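Local coordinates for esterase (PDB 4W9R), which is of uncharacterised function but belongs to a putative esterase family and is built on an alpha/beta-hydrolase core, extended by a series of helices, at residues F10-L15 / E97-L103; Q19-Y24 / C66-Y72; P36-N42 / L116-S122; E77-V81 / E124-L128; N130-L134 / E158-L163. One frame throughout, in Å; residues are numbered along the deposited sequence.

Contact 1. Residues F10-L15 / E97-L103; sequences FSSGRL and EFVSAEL
Glu102, on helix 91-110, clasps the turn of the beta hairpin (strands 5-12 and 17-24) that edges the alpha/beta-hydrolase sheet. Its OE1 accepts the hydroxyl of Ser12, and the syn lone pair of OE2 accepts Arg14 N at 3.1 Å. Arg14 runs extended past OE2 from CG to NE, and the turn at its end (chi4 85°) points NH2 at that oxygen, a weak salt-bridge contact, while NE faces Glu97. There NE donates to OE1 at 3.2 Å, meeting it on the anti side, 27° out of the carboxylate plane, while Ala101 CB lies over a guanidinium face. With a methionine in place of Arg14, Glu97 and Glu102 would probably both lose their salt-bridge partner. Alongside, Leu15 CD1 sits over the Phe98 ring, 3.7 Å from its centroid, and Phe10 CD1 meets the ring edge at CE1 of Phe98 (3.5 Å). Tyr106 packs edge-to-face with Phe10. In an ST motif, Ser12 OG also accepts Leu15 N, at 3.1 Å.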
# COMPACT_ATOMS: atom_id res chain seq x y z
N PHE B 10 -14.62 9.09 -21.83
CA PHE B 10 -14.15 8.55 -23.10
C PHE B 10 -15.32 7.96 -23.87
O PHE B 10 -16.06 7.13 -23.34
CB PHE B 10 -13.07 7.49 -22.87
CG PHE B 10 -12.50 6.91 -24.13
CD1 PHE B 10 -13.04 5.75 -24.68
CD2 PHE B 10 -11.43 7.50 -24.77
CE1 PHE B 10 -12.52 5.21 -25.85
CE2 PHE B 10 -10.91 6.97 -25.93
CZ PHE B 10 -11.45 5.82 -26.47
N SER B 11 -15.49 8.39 -25.11
CA SER B 11 -16.56 7.86 -25.94
C SER B 11 -16.10 6.58 -26.62
O SER B 11 -15.15 6.59 -27.40
CB SER B 11 -17.01 8.89 -26.98
OG SER B 11 -17.60 10.02 -26.36
N SER B 12 -16.78 5.48 -26.32
CA SER B 12 -16.37 4.18 -26.82
C SER B 12 -17.37 3.65 -27.84
O SER B 12 -18.57 3.63 -27.59
CB SER B 12 -16.22 3.19 -25.66
OG SER B 12 -15.90 1.89 -26.14
N GLY B 13 -16.86 3.22 -28.99
CA GLY B 13 -17.69 2.65 -30.02
C GLY B 13 -18.13 1.25 -29.65
O GLY B 13 -19.28 0.85 -29.90
N ARG B 14 -17.22 0.49 -29.04
CA ARG B 14 -17.50 -0.88 -28.65
C ARG B 14 -18.45 -0.96 -27.46
O ARG B 14 -19.33 -1.81 -27.41
CB ARG B 14 -16.20 -1.62 -28.34
CG ARG B 14 -15.42 -2.03 -29.58
CD ARG B 14 -14.05 -2.57 -29.20
NE ARG B 14 -13.39 -3.23 -30.32
CZ ARG B 14 -12.67 -2.60 -31.25
NH1 ARG B 14 -12.10 -3.28 -32.23
NH2 ARG B 14 -12.53 -1.28 -31.19
N LEU B 15 -18.25 -0.07 -26.49
CA LEU B 15 -19.10 -0.03 -25.30
C LEU B 15 -20.41 0.70 -25.57
O LEU B 15 -21.38 0.53 -24.83
CB LEU B 15 -18.36 0.62 -24.13
CG LEU B 15 -17.22 -0.19 -23.54
CD1 LEU B 15 -16.56 0.57 -22.39
CD2 LEU B 15 -17.73 -1.54 -23.07
N GLU B 97 -11.95 -5.58 -25.44
CA GLU B 97 -11.35 -4.94 -26.62
C GLU B 97 -11.35 -3.42 -26.50
O GLU B 97 -10.51 -2.75 -27.11
CB GLU B 97 -12.09 -5.37 -27.89
CG GLU B 97 -12.00 -6.86 -28.18
CD GLU B 97 -12.61 -7.23 -29.52
OE1 GLU B 97 -12.70 -6.35 -30.40
OE2 GLU B 97 -13.00 -8.40 -29.70
N PHE B 98 -12.28 -2.87 -25.72
CA PHE B 98 -12.31 -1.44 -25.47
C PHE B 98 -11.00 -0.95 -24.87
O PHE B 98 -10.48 0.10 -25.24
CB PHE B 98 -13.48 -1.08 -24.54
CG PHE B 98 -13.22 0.11 -23.66
CD1 PHE B 98 -13.22 1.39 -24.19
CD2 PHE B 98 -12.97 -0.04 -22.31
CE1 PHE B 98 -12.98 2.49 -23.39
CE2 PHE B 98 -12.73 1.05 -21.50
CZ PHE B 98 -12.74 2.32 -22.04
N VAL B 99 -10.45 -1.73 -23.94
CA VAL B 99 -9.17 -1.41 -23.32
C VAL B 99 -8.04 -1.49 -24.34
O VAL B 99 -7.25 -0.56 -24.48
CB VAL B 99 -8.86 -2.34 -22.14
CG1 VAL B 99 -7.52 -1.99 -21.52
CG2 VAL B 99 -9.97 -2.26 -21.09
N SER B 100 -7.98 -2.62 -25.06
CA SER B 100 -6.92 -2.86 -26.03
C SER B 100 -6.97 -1.94 -27.25
O SER B 100 -5.99 -1.28 -27.58
CB SER B 100 -6.99 -4.31 -26.52
OG SER B 100 -6.59 -5.22 -25.51
N ALA B 101 -8.12 -1.92 -27.93
CA ALA B 101 -8.22 -1.28 -29.24
C ALA B 101 -8.60 0.19 -29.20
O ALA B 101 -8.49 0.89 -30.21
CB ALA B 101 -9.21 -2.05 -30.10
N GLU B 102 -9.03 0.68 -28.04
CA GLU B 102 -9.53 2.06 -27.95
C GLU B 102 -8.79 2.89 -26.92
O GLU B 102 -8.12 3.87 -27.26
CB GLU B 102 -11.03 2.06 -27.65
CG GLU B 102 -11.87 1.34 -28.69
CD GLU B 102 -13.36 1.42 -28.38
OE1 GLU B 102 -13.72 2.01 -27.34
OE2 GLU B 102 -14.16 0.90 -29.18
N LEU B 103 -8.92 2.51 -25.65
CA LEU B 103 -8.36 3.28 -24.54
C LEU B 103 -6.85 3.45 -24.64
O LEU B 103 -6.35 4.57 -24.62
CB LEU B 103 -8.71 2.61 -23.21
CG LEU B 103 -8.24 3.36 -21.96
CD1 LEU B 103 -8.84 4.76 -21.93
CD2 LEU B 103 -8.60 2.59 -20.71

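Contact 2. Residues Q19-Y24 / C66-Y72; sequences QKIGIY and CIVVGVY
Lys20 lies across one face of the Tyr72 ring: CG anti to the backbone N (chi1 179°) and a fully extended chain carry CE over the rim and NZ to 4.9 Å from the ring centroid, a cation-pi contact. The ring's edge is used too, since CE1 of Tyr72 lies 3.5 Å from Gly22 N, against the backbone of a residue with no side chain. At the same end Lys20 O is gripped from opposite faces of its carbonyl plane, by Tyr72 N at 3.0 Å and by Gln19 NE2 at 3.1 Å. The bent Gln19 chain also offers NE2 weakly to Tyr72 O. Further along, Gly22 and Gly70 form a hydrogen-bonded pair, as do Tyr24 and Val68, whose Tyr24 N to Val68 O bond is nearly straight (2.7 Å, 176° at the hydrogen). Tyr24 packs CB on CB of Val68 at 4.1 Å, and its hydroxyl bonds to Arg55. Helix 43-59 covers the Tyr24 and Val68 face, whereas helix 91-110 covers Ile21, Val69 and Val71. Strand 17-24 is the antiparallel second strand and 67-71 begins the parallel run, in the 1-2-4-3-5-6-7-8 order of the alpha/beta-hydrolase fold.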
# COMPACT_ATOMS: atom_id res chain seq x y z
N GLN B 19 -17.60 6.45 -21.14
CA GLN B 19 -17.00 5.75 -20.02
C GLN B 19 -16.12 6.68 -19.19
O GLN B 19 -15.20 7.30 -19.72
CB GLN B 19 -16.17 4.56 -20.52
CG GLN B 19 -15.42 3.82 -19.42
CD GLN B 19 -16.35 3.23 -18.38
OE1 GLN B 19 -17.33 2.58 -18.71
NE2 GLN B 19 -16.04 3.47 -17.11
N LYS B 20 -16.41 6.76 -17.90
CA LYS B 20 -15.60 7.58 -17.01
C LYS B 20 -14.22 6.96 -16.82
O LYS B 20 -14.10 5.80 -16.45
CB LYS B 20 -16.28 7.77 -15.65
CG LYS B 20 -15.48 8.61 -14.67
CD LYS B 20 -16.16 8.71 -13.32
CE LYS B 20 -15.31 9.49 -12.33
NZ LYS B 20 -15.94 9.58 -10.99
N ILE B 21 -13.19 7.75 -17.09
CA ILE B 21 -11.81 7.35 -16.87
C ILE B 21 -11.08 8.48 -16.17
O ILE B 21 -11.60 9.59 -16.05
CB ILE B 21 -11.07 7.02 -18.19
CG1 ILE B 21 -10.94 8.27 -19.06
CG2 ILE B 21 -11.76 5.89 -18.94
CD1 ILE B 21 -10.15 8.05 -20.33
N GLY B 22 -9.88 8.21 -15.70
CA GLY B 22 -9.07 9.27 -15.13
C GLY B 22 -7.61 9.00 -15.38
O GLY B 22 -7.19 7.86 -15.57
N ILE B 23 -6.82 10.07 -15.37
CA ILE B 23 -5.45 10.02 -15.84
C ILE B 23 -4.50 10.69 -14.87
O ILE B 23 -4.69 11.86 -14.51
CB ILE B 23 -5.31 10.71 -17.22
CG1 ILE B 23 -6.23 10.06 -18.25
CG2 ILE B 23 -3.86 10.65 -17.69
CD1 ILE B 23 -6.18 10.72 -19.61
N TYR B 24 -3.49 9.96 -14.45
CA TYR B 24 -2.42 10.54 -13.66
C TYR B 24 -1.21 10.83 -14.53
O TYR B 24 -0.72 9.94 -15.24
CB TYR B 24 -2.03 9.63 -12.50
CG TYR B 24 -0.73 10.05 -11.85
CD1 TYR B 24 -0.68 11.16 -11.02
CD2 TYR B 24 0.45 9.36 -12.08
CE1 TYR B 24 0.51 11.56 -10.44
CE2 TYR B 24 1.64 9.75 -11.50
CZ TYR B 24 1.66 10.85 -10.68
OH TYR B 24 2.84 11.25 -10.10
N CYS B 66 5.63 7.42 -14.29
CA CYS B 66 4.68 6.65 -15.09
C CYS B 66 3.36 7.39 -15.26
O CYS B 66 3.01 8.27 -14.48
CB CYS B 66 4.42 5.28 -14.45
SG CYS B 66 5.85 4.18 -14.46
N ILE B 67 2.63 7.02 -16.31
CA ILE B 67 1.28 7.53 -16.51
C ILE B 67 0.28 6.43 -16.16
O ILE B 67 0.37 5.31 -16.66
CB ILE B 67 1.06 8.00 -17.96
CG1 ILE B 67 1.93 9.24 -18.24
CG2 ILE B 67 -0.40 8.32 -18.21
CD1 ILE B 67 1.71 9.84 -19.61
N VAL B 68 -0.67 6.76 -15.29
CA VAL B 68 -1.67 5.79 -14.85
C VAL B 68 -3.06 6.18 -15.35
O VAL B 68 -3.51 7.30 -15.14
CB VAL B 68 -1.69 5.67 -13.32
CG1 VAL B 68 -2.63 4.54 -12.89
CG2 VAL B 68 -0.29 5.42 -12.78
N VAL B 69 -3.72 5.24 -16.02
CA VAL B 69 -5.07 5.48 -16.52
C VAL B 69 -6.06 4.50 -15.90
O VAL B 69 -5.99 3.30 -16.15
CB VAL B 69 -5.12 5.35 -18.06
CG1 VAL B 69 -6.55 5.50 -18.55
CG2 VAL B 69 -4.22 6.38 -18.71
N GLY B 70 -6.97 5.02 -15.09
CA GLY B 70 -7.99 4.18 -14.48
C GLY B 70 -9.30 4.14 -15.24
O GLY B 70 -9.67 5.09 -15.93
N VAL B 71 -10.03 3.04 -15.08
CA VAL B 71 -11.37 2.90 -15.64
C VAL B 71 -12.36 2.79 -14.48
O VAL B 71 -12.33 1.82 -13.73
CB VAL B 71 -11.49 1.67 -16.56
CG1 VAL B 71 -12.91 1.55 -17.10
CG2 VAL B 71 -10.48 1.74 -17.69
N TYR B 72 -13.23 3.79 -14.34
CA TYR B 72 -14.07 3.88 -13.16
C TYR B 72 -15.39 3.13 -13.29
O TYR B 72 -16.16 3.35 -14.22
CB TYR B 72 -14.34 5.35 -12.82
CG TYR B 72 -13.15 6.06 -12.23
CD1 TYR B 72 -12.23 6.71 -13.04
CD2 TYR B 72 -12.94 6.08 -10.86
CE1 TYR B 72 -11.14 7.36 -12.51
CE2 TYR B 72 -11.85 6.72 -10.31
CZ TYR B 72 -10.95 7.36 -11.14
OH TYR B 72 -9.86 8.00 -10.60

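Contact 3. Residues P36-N42 / L116-S122; sequences PLIVVLN and LKGVIAS
Strands 35-40 and 116-122 are central, parallel neighbours in the alpha/beta-hydrolase sheet, in register from Leu37 beside Lys117 to Val40 beside Ile120. Gly118 bonds strand 35-40 through both its N and its O: the N donates to Leu37 O at 2.6 Å, almost in line with the carbonyl, and the O takes Val39 N at 2.9 Å from 40° above the carbonyl plane. Val39 O then accepts Ile120 N, and Ile120 O accepts Leu41 N, both nearly along the C=O axis. On the Ile38 face, where Gly118 has no side chain, CD1 of Ile120 reaches CG2 of Ile38 at 3.8 Å; helix 43-59 and strand 143-149 also pack against Ile120. The Val39 and Val119 face meets helix 91-110 and Phe141. In the canonical fold the loop after the first of these strands contributes to the oxyanion hole and the turn after the second bears the nucleophile, although no active site is established here. Leu41, with CG anti to the carbonyl carbon (chi1 -51°), lays CD1 on Ala121 CB at 3.8 Å and CG near Val119 CG2. Were Leu41 replaced by glycine, those two methyls would probably lose their cover and a gap would open beside Ala121. Next to it, Asn42 OD1 faces Ser122 N, modelled too close for the length of this bond to be trusted. A water hydrogen-bonded to Ser122 O at 2.9 Å is held weakly by Asn42 ND2.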
# COMPACT_ATOMS: atom_id res chain seq x y z
N PRO B 36 6.10 4.76 -18.98
CA PRO B 36 5.38 3.49 -19.00
C PRO B 36 3.92 3.70 -18.62
O PRO B 36 3.63 4.57 -17.80
CB PRO B 36 6.11 2.65 -17.94
CG PRO B 36 7.44 3.31 -17.77
CD PRO B 36 7.18 4.77 -17.98
N LEU B 37 3.02 2.93 -19.21
CA LEU B 37 1.59 3.08 -18.95
C LEU B 37 1.05 1.98 -18.05
O LEU B 37 1.32 0.80 -18.26
CB LEU B 37 0.81 3.09 -20.27
CG LEU B 37 -0.71 3.08 -20.18
CD1 LEU B 37 -1.22 4.30 -19.42
CD2 LEU B 37 -1.34 3.01 -21.56
N ILE B 38 0.29 2.37 -17.03
CA ILE B 38 -0.40 1.42 -16.18
C ILE B 38 -1.90 1.65 -16.21
O ILE B 38 -2.38 2.73 -15.85
CB ILE B 38 0.09 1.49 -14.72
CG1 ILE B 38 1.56 1.09 -14.63
CG2 ILE B 38 -0.75 0.59 -13.83
CD1 ILE B 38 2.11 1.10 -13.22
N VAL B 39 -2.64 0.65 -16.67
CA VAL B 39 -4.10 0.74 -16.76
C VAL B 39 -4.76 0.05 -15.57
O VAL B 39 -4.42 -1.08 -15.23
CB VAL B 39 -4.62 0.13 -18.08
CG1 VAL B 39 -6.13 0.20 -18.14
CG2 VAL B 39 -4.00 0.84 -19.27
N VAL B 40 -5.71 0.74 -14.94
CA VAL B 40 -6.43 0.19 -13.80
C VAL B 40 -7.93 0.06 -14.09
O VAL B 40 -8.62 1.07 -14.28
CB VAL B 40 -6.24 1.06 -12.54
CG1 VAL B 40 -6.96 0.43 -11.36
CG2 VAL B 40 -4.77 1.23 -12.24
N LEU B 41 -8.42 -1.17 -14.15
CA LEU B 41 -9.81 -1.44 -14.51
C LEU B 41 -10.79 -1.23 -13.36
O LEU B 41 -11.97 -0.95 -13.56
CB LEU B 41 -9.94 -2.88 -15.02
CG LEU B 41 -8.94 -3.26 -16.11
CD1 LEU B 41 -9.16 -4.70 -16.56
CD2 LEU B 41 -9.03 -2.31 -17.29
N ASN B 42 -10.27 -1.38 -12.14
CA ASN B 42 -11.04 -1.33 -10.90
C ASN B 42 -11.07 0.05 -10.24
O ASN B 42 -11.49 0.17 -9.08
CB ASN B 42 -10.52 -2.39 -9.94
CG ASN B 42 -10.97 -3.78 -10.33
OD1 ASN B 42 -10.15 -4.61 -10.73
ND2 ASN B 42 -12.27 -4.03 -10.25
N LEU B 116 6.66 -0.22 -22.31
CA LEU B 116 6.09 -0.98 -21.19
C LEU B 116 4.69 -0.49 -20.84
O LEU B 116 4.50 0.64 -20.40
CB LEU B 116 6.99 -0.88 -19.96
CG LEU B 116 6.46 -1.59 -18.72
CD1 LEU B 116 6.28 -3.08 -19.00
CD2 LEU B 116 7.37 -1.37 -17.52
N LYS B 117 3.70 -1.36 -21.02
CA LYS B 117 2.32 -1.05 -20.68
C LYS B 117 1.74 -2.14 -19.78
O LYS B 117 1.66 -3.30 -20.18
CB LYS B 117 1.48 -0.90 -21.95
CG LYS B 117 1.88 0.27 -22.83
CD LYS B 117 1.20 0.21 -24.20
CE LYS B 117 2.09 -0.45 -25.24
NZ LYS B 117 2.42 -1.86 -24.92
N GLY B 118 1.38 -1.77 -18.56
CA GLY B 118 0.82 -2.73 -17.63
C GLY B 118 -0.68 -2.63 -17.42
O GLY B 118 -1.31 -1.65 -17.83
N VAL B 119 -1.25 -3.63 -16.77
CA VAL B 119 -2.66 -3.61 -16.41
C VAL B 119 -2.86 -4.20 -15.01
O VAL B 119 -2.35 -5.27 -14.69
CB VAL B 119 -3.53 -4.37 -17.44
CG1 VAL B 119 -3.04 -5.81 -17.62
CG2 VAL B 119 -5.00 -4.35 -17.02
N ILE B 120 -3.61 -3.48 -14.18
CA ILE B 120 -3.90 -3.93 -12.82
C ILE B 120 -5.40 -4.05 -12.62
O ILE B 120 -6.15 -3.12 -12.92
CB ILE B 120 -3.32 -2.97 -11.76
CG1 ILE B 120 -1.81 -2.82 -11.95
CG2 ILE B 120 -3.64 -3.46 -10.36
CD1 ILE B 120 -1.17 -1.89 -10.94
N ALA B 121 -5.84 -5.20 -12.12
CA ALA B 121 -7.26 -5.43 -11.90
C ALA B 121 -7.50 -6.38 -10.73
O ALA B 121 -6.60 -7.12 -10.33
CB ALA B 121 -7.90 -5.97 -13.16
N SER B 122 -8.72 -6.36 -10.20
CA SER B 122 -9.08 -7.23 -9.09
C SER B 122 -10.42 -7.91 -9.32
O SER B 122 -11.22 -7.47 -10.15
CB SER B 122 -9.11 -6.44 -7.78
OG SER B 122 -10.15 -5.48 -7.78
O HOH W 1 -13.94 -6.93 -11.08

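Contact 4. Residues E77-V81 / E124-L128; sequences EDVTV and EAGFL
Val79 keeps CG1 anti to its carbonyl carbon (chi1 -63°), and this sets its two methyls astride the start of segment 124-128: CG1 meets Ala125 CB at 3.7 Å, and CG2 meets Glu124 CB at 3.8 Å. From the helix, Leu128 holds CG anti to the backbone N (chi1 173°) and spreads its branches, with CD2 against Val79 CA at 3.7 Å and CD1 against Val81 CG2 at 3.9 Å. The helix is the one that follows strand 116-122 in the beta-alpha-beta crossover of the alpha/beta-hydrolase core, and residues 77-81, the end of the short helix 76-79 and the loop leaving it, pack on it. Phe127 turns a ring edge, at CE2, to Val81 CB (4.2 Å), and packs edge-to-face with Phe192 and Tyr131. The polar link is indirect: one water accepts Val81 N at 2.7 Å and donates to Glu124 O at 3.1 Å. Thr80 lies alongside Glu124, its OG1 3.6 Å from Glu124 CG, while that hydroxyl bonds to Gln76 O.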
# COMPACT_ATOMS: atom_id res chain seq x y z
N GLU B 77 -21.24 -7.19 -15.89
CA GLU B 77 -21.25 -7.97 -17.12
C GLU B 77 -20.07 -7.61 -18.02
O GLU B 77 -19.72 -8.38 -18.92
CB GLU B 77 -22.57 -7.77 -17.88
CG GLU B 77 -23.77 -8.46 -17.24
CD GLU B 77 -25.05 -8.22 -18.02
OE1 GLU B 77 -25.15 -7.17 -18.70
OE2 GLU B 77 -25.95 -9.08 -17.96
N ASP B 78 -19.47 -6.45 -17.79
CA ASP B 78 -18.32 -6.02 -18.57
C ASP B 78 -17.05 -6.77 -18.20
O ASP B 78 -16.27 -7.15 -19.07
CB ASP B 78 -18.09 -4.51 -18.40
CG ASP B 78 -19.16 -3.67 -19.07
OD1 ASP B 78 -19.82 -4.17 -20.01
OD2 ASP B 78 -19.34 -2.50 -18.65
N VAL B 79 -16.84 -6.97 -16.90
CA VAL B 79 -15.61 -7.58 -16.42
C VAL B 79 -15.71 -9.08 -16.13
O VAL B 79 -14.73 -9.69 -15.71
CB VAL B 79 -15.11 -6.88 -15.14
CG1 VAL B 79 -14.78 -5.43 -15.43
CG2 VAL B 79 -16.16 -6.99 -14.04
N THR B 80 -16.87 -9.67 -16.36
CA THR B 80 -17.08 -11.06 -15.97
C THR B 80 -16.99 -12.05 -17.13
O THR B 80 -17.71 -11.94 -18.12
CB THR B 80 -18.44 -11.26 -15.29
OG1 THR B 80 -18.51 -10.45 -14.11
CG2 THR B 80 -18.63 -12.72 -14.89
N VAL B 81 -16.09 -13.02 -16.98
CA VAL B 81 -15.98 -14.13 -17.92
C VAL B 81 -16.85 -15.29 -17.46
O VAL B 81 -16.60 -15.87 -16.41
CB VAL B 81 -14.52 -14.60 -18.07
CG1 VAL B 81 -14.44 -15.79 -19.01
CG2 VAL B 81 -13.64 -13.46 -18.55
N GLU B 124 -13.37 -10.03 -10.60
CA GLU B 124 -13.74 -10.50 -11.93
C GLU B 124 -12.84 -9.89 -13.01
O GLU B 124 -12.38 -10.59 -13.91
CB GLU B 124 -15.21 -10.18 -12.23
CG GLU B 124 -16.22 -10.99 -11.43
CD GLU B 124 -16.44 -10.44 -10.03
OE1 GLU B 124 -15.93 -9.34 -9.74
OE2 GLU B 124 -17.12 -11.11 -9.23
N ALA B 125 -12.60 -8.59 -12.91
CA ALA B 125 -11.71 -7.90 -13.84
C ALA B 125 -10.29 -8.45 -13.73
O ALA B 125 -9.55 -8.49 -14.71
CB ALA B 125 -11.73 -6.41 -13.59
N GLY B 126 -9.91 -8.86 -12.52
CA GLY B 126 -8.61 -9.44 -12.28
C GLY B 126 -8.40 -10.72 -13.08
O GLY B 126 -7.29 -10.99 -13.55
N PHE B 127 -9.45 -11.51 -13.21
CA PHE B 127 -9.39 -12.73 -14.01
C PHE B 127 -9.50 -12.40 -15.50
O PHE B 127 -8.88 -13.07 -16.33
CB PHE B 127 -10.50 -13.70 -13.60
CG PHE B 127 -10.47 -15.00 -14.36
CD1 PHE B 127 -9.44 -15.91 -14.15
CD2 PHE B 127 -11.45 -15.31 -15.28
CE1 PHE B 127 -9.41 -17.10 -14.85
CE2 PHE B 127 -11.42 -16.50 -15.98
CZ PHE B 127 -10.40 -17.40 -15.76
N LEU B 128 -10.29 -11.39 -15.82
CA LEU B 128 -10.45 -10.93 -17.20
C LEU B 128 -9.11 -10.47 -17.78
O LEU B 128 -8.84 -10.67 -18.96
CB LEU B 128 -11.47 -9.79 -17.27
CG LEU B 128 -11.62 -9.09 -18.62
CD1 LEU B 128 -12.19 -10.04 -19.65
CD2 LEU B 128 -12.50 -7.85 -18.48
O HOH W 2 -14.17 -12.86 -15.09

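Contact 5. Residues N130-L134 / E158-L163; sequences NYYML and EFSHAL
Phe159 of helix 156-165 pushes its ring against the 3-10 turn at 131-133 and its flanking residues, joining segments of two successive beta-alpha-beta crossovers of the alpha/beta-hydrolase fold. CB leaves the flank of the helix, and with CG anti to the carbonyl carbon (chi1 -72°) the ring swings across to the turn. CD1 passes CE of the selenomethionine Met133 at 3.9 Å, near the ring plane. CE1 comes beside Asn130, 3.7 Å from its CB and 3.2 Å from its O, and Leu134 CG approaches the same atom obliquely. At the tip, CZ stands above the centre of the Tyr131 ring, with CE2 closing on Tyr131 CZ and CE1. The pair is T-shaped, planes 81° apart and centroids separated by 4.9 Å, with Phe159 giving the edge and Tyr131 the face. Beyond the contact, Tyr131 OH bonds to Gly86 O, and Asn130 OD1 to Tyr173 OH. Met196, from helix 183-196, also packs on Phe159. Beside the ring, Met133 bends at its last torsion (chi3 44°), which sets CE in the crook between Ala162 CB, at 3.6 Å, and Leu163 CG, at 3.7 Å. Leu134 CD2 reaches the same Ala162 methyl, CB, at 3.9 Å.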
# COMPACT_ATOMS: atom_id res chain seq x y z
N ASN B 130 -6.26 -11.64 -17.37
CA ASN B 130 -5.42 -12.76 -17.77
C ASN B 130 -5.47 -13.02 -19.27
O ASN B 130 -4.48 -13.45 -19.87
CB ASN B 130 -5.83 -14.03 -17.03
CG ASN B 130 -5.55 -13.97 -15.55
OD1 ASN B 130 -4.61 -13.31 -15.11
ND2 ASN B 130 -6.36 -14.67 -14.76
N TYR B 131 -6.62 -12.73 -19.87
CA TYR B 131 -6.87 -13.09 -21.26
C TYR B 131 -6.09 -12.23 -22.26
O TYR B 131 -6.11 -12.51 -23.46
CB TYR B 131 -8.37 -13.02 -21.55
CG TYR B 131 -9.11 -14.21 -20.99
CD1 TYR B 131 -9.49 -14.25 -19.65
CD2 TYR B 131 -9.43 -15.30 -21.79
CE1 TYR B 131 -10.16 -15.33 -19.13
CE2 TYR B 131 -10.10 -16.39 -21.28
CZ TYR B 131 -10.46 -16.40 -19.95
OH TYR B 131 -11.13 -17.49 -19.44
N TYR B 132 -5.41 -11.20 -21.77
CA TYR B 132 -4.54 -10.41 -22.63
C TYR B 132 -3.29 -11.19 -23.02
O TYR B 132 -2.58 -10.83 -23.96
CB TYR B 132 -4.17 -9.09 -21.95
CG TYR B 132 -5.34 -8.14 -21.85
CD1 TYR B 132 -5.86 -7.52 -22.98
CD2 TYR B 132 -5.94 -7.86 -20.62
CE1 TYR B 132 -6.93 -6.65 -22.89
CE2 TYR B 132 -7.01 -7.00 -20.53
CZ TYR B 132 -7.50 -6.40 -21.67
OH TYR B 132 -8.57 -5.53 -21.60
N MSE B 133 -3.03 -12.28 -22.30
CA MSE B 133 -1.94 -13.20 -22.64
C MSE B 133 -2.23 -13.97 -23.92
O MSE B 133 -1.31 -14.45 -24.59
CB MSE B 133 -1.70 -14.19 -21.49
CG MSE B 133 -0.90 -13.64 -20.33
SE MSE B 133 -0.91 -14.89 -18.84
CE MSE B 133 -0.62 -16.54 -19.83
N LEU B 134 -3.51 -14.11 -24.25
CA LEU B 134 -3.93 -14.94 -25.37
C LEU B 134 -4.01 -14.15 -26.68
O LEU B 134 -4.42 -14.68 -27.71
CB LEU B 134 -5.27 -15.59 -25.07
CG LEU B 134 -5.36 -16.33 -23.73
CD1 LEU B 134 -6.73 -16.98 -23.56
CD2 LEU B 134 -4.25 -17.37 -23.60
N GLU B 158 -5.14 -23.72 -20.41
CA GLU B 158 -4.97 -22.91 -21.61
C GLU B 158 -3.97 -21.78 -21.38
O GLU B 158 -3.21 -21.43 -22.28
CB GLU B 158 -6.32 -22.35 -22.07
CG GLU B 158 -6.25 -21.59 -23.39
CD GLU B 158 -7.62 -21.41 -24.03
OE1 GLU B 158 -8.52 -22.22 -23.73
OE2 GLU B 158 -7.78 -20.47 -24.83
N PHE B 159 -3.98 -21.20 -20.18
CA PHE B 159 -3.02 -20.16 -19.84
C PHE B 159 -1.64 -20.76 -19.60
O PHE B 159 -0.62 -20.08 -19.73
CB PHE B 159 -3.48 -19.37 -18.61
CG PHE B 159 -4.65 -18.47 -18.88
CD1 PHE B 159 -4.49 -17.29 -19.59
CD2 PHE B 159 -5.92 -18.79 -18.41
CE1 PHE B 159 -5.56 -16.46 -19.84
CE2 PHE B 159 -7.00 -17.97 -18.66
CZ PHE B 159 -6.82 -16.80 -19.38
N SER B 160 -1.61 -22.04 -19.26
CA SER B 160 -0.36 -22.76 -19.06
C SER B 160 0.42 -22.84 -20.37
O SER B 160 1.63 -22.65 -20.39
CB SER B 160 -0.62 -24.16 -18.51
OG SER B 160 0.59 -24.87 -18.32
N HIS B 161 -0.29 -23.13 -21.45
CA HIS B 161 0.32 -23.21 -22.77
C HIS B 161 0.87 -21.86 -23.21
O HIS B 161 1.92 -21.79 -23.85
CB HIS B 161 -0.69 -23.73 -23.80
CG HIS B 161 -1.16 -25.13 -23.53
ND1 HIS B 161 -2.40 -25.58 -23.91
CD2 HIS B 161 -0.55 -26.17 -22.92
CE1 HIS B 161 -2.54 -26.84 -23.54
NE2 HIS B 161 -1.42 -27.22 -22.94
N ALA B 162 0.16 -20.79 -22.87
CA ALA B 162 0.57 -19.45 -23.23
C ALA B 162 1.86 -19.06 -22.51
O ALA B 162 2.75 -18.44 -23.09
CB ALA B 162 -0.53 -18.45 -22.93
N LEU B 163 1.95 -19.43 -21.23
CA LEU B 163 3.14 -19.15 -20.44
C LEU B 163 4.34 -19.94 -20.94
O LEU B 163 5.47 -19.46 -20.89
CB LEU B 163 2.88 -19.47 -18.96
CG LEU B 163 1.99 -18.50 -18.19
CD1 LEU B 163 1.76 -19.02 -16.78
CD2 LEU B 163 2.62 -17.12 -18.15

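Contacts 1, 2 and 3 follow one another across the sheet. Contacts 1 and 2 meet where Phe10 O faces Gln19 N at 2.8 Å; contacts 2 and 3, with centres 9 Å apart, are joined by Val71 N to Val40 O at 2.6 Å, both probable hydrogen bonds. Helix 91-110 spans all three, Leu103 reaching Val71, Ile21 and Val39. Contact 4 leans on contact 3 where Ala125 CB lies 3.7 Å from Asn42 OD1, close to where related hydrolases place the oxyanion hole and nucleophile; no ligand identifies such a site here. Contact 5 is reached from contact 4 through Val81 CG1 and Tyr131 OH (3.7 Å), and is about 25 Å, centre to centre, from contact 2.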